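Local coordinates for D-glycero-D-manno-heptose 1-phosphate kinase (PDB 3K85), which probably transfers phosphate from ATP to a heptose sugar substrate, acting as a small-molecule kinase of the GHMP family, at residues L67-S70 / Q71-I74; A126-W130 / L131-L135; Y145-R149 / K150-L154. All coordinates share one frame; numbering follows the deposited sequence.

All three contacts are local, each within one continuous run of chain, and all lie nearer the surface than the core, although each buries at least one side chain. Helix 79-91 is their common neighbour: contact 1 lies in the loop leading into it, while contacts 2 and 3 close the successive helices 115-131 and 137-151, both of which pack against it. Contacts 1 and 3 meet where Ile-74 packs on Leu-152; contacts 2 and 3 stay about 8 Å apart at their nearest atoms. The chemistry differs accordingly. Contact 1 is a surface bend over which a selenomethionine side chain folds, contact 2 an apolar Schellman ending, and contact 3 a widened helical turn bearing charged residues.

Contact 1. Residues L67-S70 / Q71-I74; sequences LSMS and QLEI
Met-69, a selenomethionine here, reaches Leu-72 and Glu-73 because CG stands anti to the carbonyl carbon (chi1 -54°) and the chain then bends at chi3 (-116°), turning CE towards the residues that follow. Glu-73 comes to meet it with CG between its backbone N and carbonyl carbon (chi1 59°). The setting is the loop joining strand 62-67 to helix 79-91, a strand-to-helix connection at the surface of the GHMP kinase fold. A long, unbranched side chain suits this place, since it can fold over the bend in the backbone. Met-69 CB packs on the backbone, 3.2 Å from Gln-71 O. Further out, Met-69 and Leu-72 cross at about a right angle, and the buried Leu-72 continues inward to Ile-53 of strand 52-57. Its backbone N is meanwhile hydrogen-bonded to Asn-86 of helix 79-91, and Met-69 O to Tyr-85, which ties the loop to the helix that follows. Met-69 CE comes to 3.3 Å from Leu-72 CD2, tighter than usual for two carbons, so the exact placing of the methyl is somewhat doubtful. The same Met-69 CE lies 3.2 Å from OE1 of Glu-73.

Contact 2. Residues A126-W130 / L131-L135; sequences AFIEW and LSLPL
A Schellman motif ends helix 115-131, and its signature is the bond from Leu-133 N back to Ile-128 O, 3.2 Å long with an N-H...O angle of 151°, lying in the carbonyl plane on a lone pair. Two residues earlier, Leu-131 N still makes an ordinary helical bond to Phe-127 O at 2.6 Å, and the chain leaves the helix at Ser-132, whose phi is positive (41°). Glycine is usual there; serine at least suits the exposure. The motif also has its customary apolar clasp, formed between the residue just beyond the reversal and one in the last turn: Leu-133 points back towards the helix and crosses Ile-128 at about a right angle, with CD1 4.1 Å from Ile-128 CG1. Farther on, past the inverse gamma turn centred on Pro-134, Leu-135 brings its CB to 3.8 Å from the CD1 tip of Ile-128. The isoleucine's longer arm thus serves two leucines, while Thr-140 of helix 137-151 touches both Ile-128 and Leu-135. Leu-131 is likewise shared, through its two methyls. CD2 sits over one face of the Trp-130 indole, a CH-pi contact 3.4 Å from the centroid of the five-membered ring; CD1 lies at the edge of the Phe-127 ring, near its plane, the two side chains pointing the same way. Trp-130 holds its ring there with CG anti to the backbone N (chi1 170°), and NE1 is buried with no hydrogen-bonding partner in the model. Ile-88 of helix 79-91 packs against both Leu-131 and Leu-133.

Contact 3. Residues Y145-R149 / K150-L154; sequences YEIER and KDLGL
Leu-154 folds back over Glu-148, crossing it at about a right angle with CD1 3.8 Å from the CG methylene. With CG anti to the backbone N (chi1 172°) and an extended chain beyond, Glu-148 carries its carboxylate past the leucine to Ser-116 and Ser-117, which hydrogen-bond to OE2 and OE1 respectively; these serines open helix 115-131, directly after the glycine-rich stretch that in GHMP kinases typically binds the phosphates of ATP. Glutamate has both the greasy stem and the polar end such a position asks for. Helix 137-151 widens into a pi-type turn here, and Glu-146 O accepts two backbone bonds: from Asp-151 N at 3.2 Å, nearly end-on to the carbonyl, and from Lys-150 N at 3.1 Å, with the donor above the carbonyl plane. The carboxylate of Asp-151 forms a salt bridge with Arg-90, and that of Glu-146 with Arg-87, both across to helix 79-91. Facing the same helix, Ile-147 CG2 packs on Leu-152 CD1 at 4.2 Å, with Val-84 touching the isoleucine and Leu-80 the leucine. Gly-153, at a positive phi of 69°, suits the point where the chain quits the helix. That reversal brings Leu-154 O to 3.1 Å from Arg-149 CA, a nearly straight CA-H...O contact (164°), while Arg-149 CG lies over one face of the Tyr-145 ring, 3.3 Å above its plane.

Contact 1. Residues L67-S70 / Q71-I74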
loop_
_atom_site.group_PDB
_atom_site.type_symbol
_atom_site.label_atom_id
_atom_site.label_comp_id
_atom_site.label_asym_id
_atom_site.label_seq_id
_atom_site.Cartn_x
_atom_site.Cartn_y
_atom_site.Cartn_z
ATOM N N LEU A 67 19.667 14.832 38.103
ATOM C CA LEU A 67 19.944 13.674 38.938
ATOM C C LEU A 67 18.994 12.559 38.484
ATOM O O LEU A 67 17.784 12.771 38.364
ATOM C CB LEU A 67 19.701 14.035 40.403
ATOM C CG LEU A 67 19.889 15.527 40.708
ATOM C CD1 LEU A 67 19.572 15.789 42.174
ATOM C CD2 LEU A 67 21.311 15.966 40.376
ATOM N N SER A 68 19.551 11.384 38.213
ATOM C CA SER A 68 18.771 10.236 37.749
ATOM C C SER A 68 17.574 9.940 38.658
ATOM O O SER A 68 17.745 9.548 39.813
ATOM C CB SER A 68 19.685 9.010 37.655
ATOM O OG SER A 68 19.015 7.896 37.104
HETATM N N MSE A 69 16.367 10.130 38.124
HETATM C CA MSE A 69 15.123 9.904 38.869
HETATM C C MSE A 69 14.185 8.932 38.152
HETATM O O MSE A 69 14.480 8.478 37.051
HETATM C CB MSE A 69 14.380 11.224 39.052
HETATM C CG MSE A 69 15.193 12.328 39.681
HETATM SE SE MSE A 69 14.085 13.874 39.940
HETATM C CE MSE A 69 14.987 15.123 38.738
ATOM N N SER A 70 13.053 8.617 38.777
ATOM C CA SER A 70 12.073 7.728 38.162
ATOM C C SER A 70 11.173 8.571 37.275
ATOM O O SER A 70 10.666 8.111 36.253
ATOM C CB SER A 70 11.222 7.024 39.221
ATOM O OG SER A 70 11.945 5.998 39.865
ATOM N N GLN A 71 10.968 9.814 37.683
ATOM C CA GLN A 71 10.137 10.738 36.922
ATOM C C GLN A 71 10.882 12.066 36.871
ATOM O O GLN A 71 11.728 12.328 37.723
ATOM C CB GLN A 71 8.784 10.942 37.611
ATOM C CG GLN A 71 7.882 9.714 37.667
ATOM C CD GLN A 71 7.370 9.292 36.302
ATOM O OE1 GLN A 71 8.056 8.598 35.558
ATOM N NE2 GLN A 71 6.166 9.723 35.965
ATOM N N LEU A 72 10.584 12.891 35.871
ATOM C CA LEU A 72 11.227 14.193 35.746
ATOM C C LEU A 72 10.175 15.278 35.637
ATOM O O LEU A 72 9.259 15.203 34.825
ATOM C CB LEU A 72 12.149 14.250 34.521
ATOM C CG LEU A 72 13.455 13.454 34.575
ATOM C CD1 LEU A 72 14.210 13.639 33.263
ATOM C CD2 LEU A 72 14.307 13.916 35.744
ATOM N N GLU A 73 10.325 16.295 36.468
ATOM C CA GLU A 73 9.401 17.413 36.507
ATOM C C GLU A 73 9.334 18.179 35.187
ATOM O O GLU A 73 10.352 18.568 34.628
ATOM C CB GLU A 73 9.811 18.357 37.647
ATOM C CG GLU A 73 11.245 18.929 37.546
ATOM C CD GLU A 73 12.356 17.866 37.449
ATOM O OE1 GLU A 73 12.460 17.001 38.353
ATOM O OE2 GLU A 73 13.136 17.909 36.466
ATOM N N ILE A 74 8.129 18.400 34.687
ATOM C CA ILE A 74 7.986 19.135 33.447
ATOM C C ILE A 74 8.235 20.629 33.703
ATOM O O ILE A 74 7.299 21.397 33.931
ATOM C CB ILE A 74 6.574 18.896 32.820
ATOM C CG1 ILE A 74 6.507 17.496 32.207
ATOM C CG2 ILE A 74 6.290 19.902 31.709
ATOM C CD1 ILE A 74 6.832 16.379 33.166
#

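Contact 2. Residues A126-W130 / L131-L135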
loop_
_atom_site.group_PDB
_atom_site.type_symbol
_atom_site.label_atom_id
_atom_site.label_comp_id
_atom_site.label_asym_id
_atom_site.label_seq_id
_atom_site.Cartn_x
_atom_site.Cartn_y
_atom_site.Cartn_z
ATOM N N ALA A 126 13.863 5.427 19.986
ATOM C CA ALA A 126 15.163 5.222 20.615
ATOM C C ALA A 126 14.957 4.394 21.876
ATOM O O ALA A 126 15.679 3.429 22.101
ATOM C CB ALA A 126 15.816 6.551 20.955
ATOM N N PHE A 127 13.963 4.760 22.688
ATOM C CA PHE A 127 13.685 4.005 23.912
ATOM C C PHE A 127 13.292 2.558 23.602
ATOM O O PHE A 127 13.787 1.626 24.251
ATOM C CB PHE A 127 12.587 4.689 24.750
ATOM C CG PHE A 127 13.105 5.799 25.635
ATOM C CD1 PHE A 127 13.816 5.508 26.798
ATOM C CD2 PHE A 127 12.914 7.136 25.290
ATOM C CE1 PHE A 127 14.327 6.535 27.602
ATOM C CE2 PHE A 127 13.421 8.161 26.081
ATOM C CZ PHE A 127 14.128 7.858 27.241
ATOM N N ILE A 128 12.427 2.366 22.608
ATOM C CA ILE A 128 12.006 1.013 22.234
ATOM C C ILE A 128 13.226 0.170 21.850
ATOM O O ILE A 128 13.393 -0.958 22.324
ATOM C CB ILE A 128 11.023 1.045 21.045
ATOM C CG1 ILE A 128 9.756 1.805 21.446
ATOM C CG2 ILE A 128 10.721 -0.379 20.581
ATOM C CD1 ILE A 128 8.804 2.098 20.296
ATOM N N GLU A 129 14.074 0.722 20.987
ATOM C CA GLU A 129 15.298 0.043 20.554
ATOM C C GLU A 129 16.177 -0.221 21.782
ATOM O O GLU A 129 16.690 -1.322 21.993
ATOM C CB GLU A 129 16.048 0.944 19.568
ATOM C CG GLU A 129 17.254 0.314 18.915
ATOM C CD GLU A 129 16.900 -0.924 18.123
ATOM O OE1 GLU A 129 15.884 -0.894 17.391
ATOM O OE2 GLU A 129 17.646 -1.925 18.228
ATOM N N TRP A 130 16.338 0.823 22.580
ATOM C CA TRP A 130 17.120 0.814 23.816
ATOM C C TRP A 130 16.644 -0.292 24.786
ATOM O O TRP A 130 17.407 -1.189 25.148
ATOM C CB TRP A 130 16.986 2.226 24.427
ATOM C CG TRP A 130 17.491 2.528 25.829
ATOM C CD1 TRP A 130 17.081 3.574 26.633
ATOM C CD2 TRP A 130 18.501 1.838 26.566
ATOM N NE1 TRP A 130 17.774 3.571 27.814
ATOM C CE2 TRP A 130 18.653 2.518 27.802
ATOM C CE3 TRP A 130 19.295 0.717 26.309
ATOM C CZ2 TRP A 130 19.567 2.104 28.774
ATOM C CZ3 TRP A 130 20.206 0.304 27.278
ATOM C CH2 TRP A 130 20.332 0.998 28.494
ATOM N N LEU A 131 15.372 -0.251 25.171
ATOM C CA LEU A 131 14.851 -1.216 26.139
ATOM C C LEU A 131 14.051 -2.410 25.587
ATOM O O LEU A 131 13.264 -3.014 26.317
ATOM C CB LEU A 131 14.002 -0.461 27.165
ATOM C CG LEU A 131 14.588 0.895 27.595
ATOM C CD1 LEU A 131 13.524 1.733 28.271
ATOM C CD2 LEU A 131 15.772 0.684 28.503
ATOM N N SER A 132 14.263 -2.757 24.318
ATOM C CA SER A 132 13.548 -3.873 23.690
ATOM C C SER A 132 12.074 -3.912 24.094
ATOM O O SER A 132 11.555 -4.961 24.477
ATOM C CB SER A 132 14.200 -5.205 24.060
ATOM O OG SER A 132 15.546 -5.256 23.619
ATOM N N LEU A 133 11.409 -2.766 24.001
ATOM C CA LEU A 133 10.000 -2.653 24.364
ATOM C C LEU A 133 9.076 -3.281 23.324
ATOM O O LEU A 133 9.310 -3.177 22.125
ATOM C CB LEU A 133 9.627 -1.179 24.544
ATOM C CG LEU A 133 10.488 -0.380 25.527
ATOM C CD1 LEU A 133 10.101 1.075 25.459
ATOM C CD2 LEU A 133 10.306 -0.920 26.933
ATOM N N PRO A 134 7.999 -3.936 23.780
ATOM C CA PRO A 134 7.047 -4.572 22.863
ATOM C C PRO A 134 6.053 -3.586 22.235
ATOM O O PRO A 134 4.842 -3.736 22.399
ATOM C CB PRO A 134 6.361 -5.596 23.757
ATOM C CG PRO A 134 6.293 -4.868 25.069
ATOM C CD PRO A 134 7.673 -4.255 25.183
ATOM N N LEU A 135 6.560 -2.591 21.506
ATOM C CA LEU A 135 5.700 -1.587 20.869
ATOM C C LEU A 135 5.888 -1.509 19.356
ATOM O O LEU A 135 6.963 -1.155 18.879
ATOM C CB LEU A 135 5.966 -0.202 21.468
ATOM C CG LEU A 135 5.523 0.035 22.915
ATOM C CD1 LEU A 135 6.019 1.387 23.412
ATOM C CD2 LEU A 135 4.004 -0.037 22.988
#

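Contact 3. Residues Y145-R149 / K150-L154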
loop_
_atom_site.group_PDB
_atom_site.type_symbol
_atom_site.label_atom_id
_atom_site.label_comp_id
_atom_site.label_asym_id
_atom_site.label_seq_id
_atom_site.Cartn_x
_atom_site.Cartn_y
_atom_site.Cartn_z
ATOM N N TYR A 145 0.612 9.877 20.631
ATOM C CA TYR A 145 -0.519 10.791 20.663
ATOM C C TYR A 145 -0.906 11.036 22.112
ATOM O O TYR A 145 -1.263 12.151 22.490
ATOM C CB TYR A 145 -1.714 10.189 19.932
ATOM C CG TYR A 145 -2.946 11.066 19.932
ATOM C CD1 TYR A 145 -3.064 12.136 19.046
ATOM C CD2 TYR A 145 -4.005 10.813 20.807
ATOM C CE1 TYR A 145 -4.214 12.935 19.021
ATOM C CE2 TYR A 145 -5.160 11.604 20.799
ATOM C CZ TYR A 145 -5.261 12.662 19.901
ATOM O OH TYR A 145 -6.410 13.433 19.869
ATOM N N GLU A 146 -0.833 9.987 22.924
ATOM C CA GLU A 146 -1.196 10.115 24.322
ATOM C C GLU A 146 -0.204 10.927 25.146
ATOM O O GLU A 146 -0.617 11.704 26.012
ATOM C CB GLU A 146 -1.413 8.732 24.940
ATOM C CG GLU A 146 -2.837 8.237 24.725
ATOM C CD GLU A 146 -3.072 6.850 25.273
ATOM O OE1 GLU A 146 -2.676 6.592 26.431
ATOM O OE2 GLU A 146 -3.665 6.021 24.547
ATOM N N ILE A 147 1.091 10.771 24.879
ATOM C CA ILE A 147 2.094 11.526 25.619
ATOM C C ILE A 147 1.982 13.002 25.285
ATOM O O ILE A 147 1.959 13.857 26.167
ATOM C CB ILE A 147 3.519 11.090 25.267
ATOM C CG1 ILE A 147 3.793 9.688 25.791
ATOM C CG2 ILE A 147 4.522 12.068 25.861
ATOM C CD1 ILE A 147 5.111 9.119 25.281
ATOM N N GLU A 148 1.904 13.293 23.995
ATOM C CA GLU A 148 1.833 14.664 23.522
ATOM C C GLU A 148 0.513 15.366 23.828
ATOM O O GLU A 148 0.495 16.441 24.418
ATOM C CB GLU A 148 2.119 14.674 22.018
ATOM C CG GLU A 148 1.905 15.994 21.294
ATOM C CD GLU A 148 2.506 15.976 19.887
ATOM O OE1 GLU A 148 2.567 14.878 19.280
ATOM O OE2 GLU A 148 2.904 17.054 19.386
ATOM N N ARG A 149 -0.588 14.743 23.435
ATOM C CA ARG A 149 -1.911 15.316 23.624
ATOM C C ARG A 149 -2.464 15.345 25.053
ATOM O O ARG A 149 -3.095 16.328 25.438
ATOM C CB ARG A 149 -2.891 14.603 22.688
ATOM C CG ARG A 149 -2.540 14.778 21.206
ATOM C CD ARG A 149 -2.939 16.165 20.711
ATOM N NE ARG A 149 -1.913 16.816 19.893
ATOM C CZ ARG A 149 -1.481 16.371 18.717
ATOM N NH1 ARG A 149 -1.976 15.258 18.204
ATOM N NH2 ARG A 149 -0.564 17.052 18.042
ATOM N N LYS A 150 -2.237 14.290 25.834
ATOM C CA LYS A 150 -2.735 14.246 27.208
ATOM C C LYS A 150 -1.649 14.666 28.205
ATOM O O LYS A 150 -1.720 15.748 28.789
ATOM C CB LYS A 150 -3.226 12.835 27.581
ATOM C CG LYS A 150 -4.128 12.123 26.556
ATOM C CD LYS A 150 -5.425 12.869 26.215
ATOM C CE LYS A 150 -6.284 12.022 25.263
ATOM N NZ LYS A 150 -7.515 12.686 24.719
ATOM N N ASP A 151 -0.650 13.805 28.390
ATOM C CA ASP A 151 0.459 14.052 29.313
ATOM C C ASP A 151 1.075 15.445 29.262
ATOM O O ASP A 151 1.529 15.964 30.283
ATOM C CB ASP A 151 1.556 13.025 29.077
ATOM C CG ASP A 151 1.177 11.654 29.566
ATOM O OD1 ASP A 151 -0.039 11.366 29.622
ATOM O OD2 ASP A 151 2.092 10.863 29.887
ATOM N N LEU A 152 1.101 16.049 28.080
ATOM C CA LEU A 152 1.684 17.378 27.918
ATOM C C LEU A 152 0.650 18.441 27.557
ATOM O O LEU A 152 0.996 19.609 27.366
ATOM C CB LEU A 152 2.785 17.331 26.851
ATOM C CG LEU A 152 3.978 16.424 27.158
ATOM C CD1 LEU A 152 4.838 16.301 25.921
ATOM C CD2 LEU A 152 4.790 16.989 28.311
ATOM N N GLY A 153 -0.611 18.031 27.450
ATOM C CA GLY A 153 -1.683 18.963 27.138
ATOM C C GLY A 153 -1.715 19.574 25.748
ATOM O O GLY A 153 -2.715 20.188 25.362
ATOM N N LEU A 154 -0.630 19.416 24.994
ATOM C CA LEU A 154 -0.540 19.957 23.640
ATOM C C LEU A 154 -1.746 19.509 22.817
ATOM O O LEU A 154 -2.147 18.348 22.881
ATOM C CB LEU A 154 0.752 19.472 22.983
ATOM C CG LEU A 154 2.000 19.783 23.818
ATOM C CD1 LEU A 154 3.097 18.772 23.528
ATOM C CD2 LEU A 154 2.461 21.207 23.531
#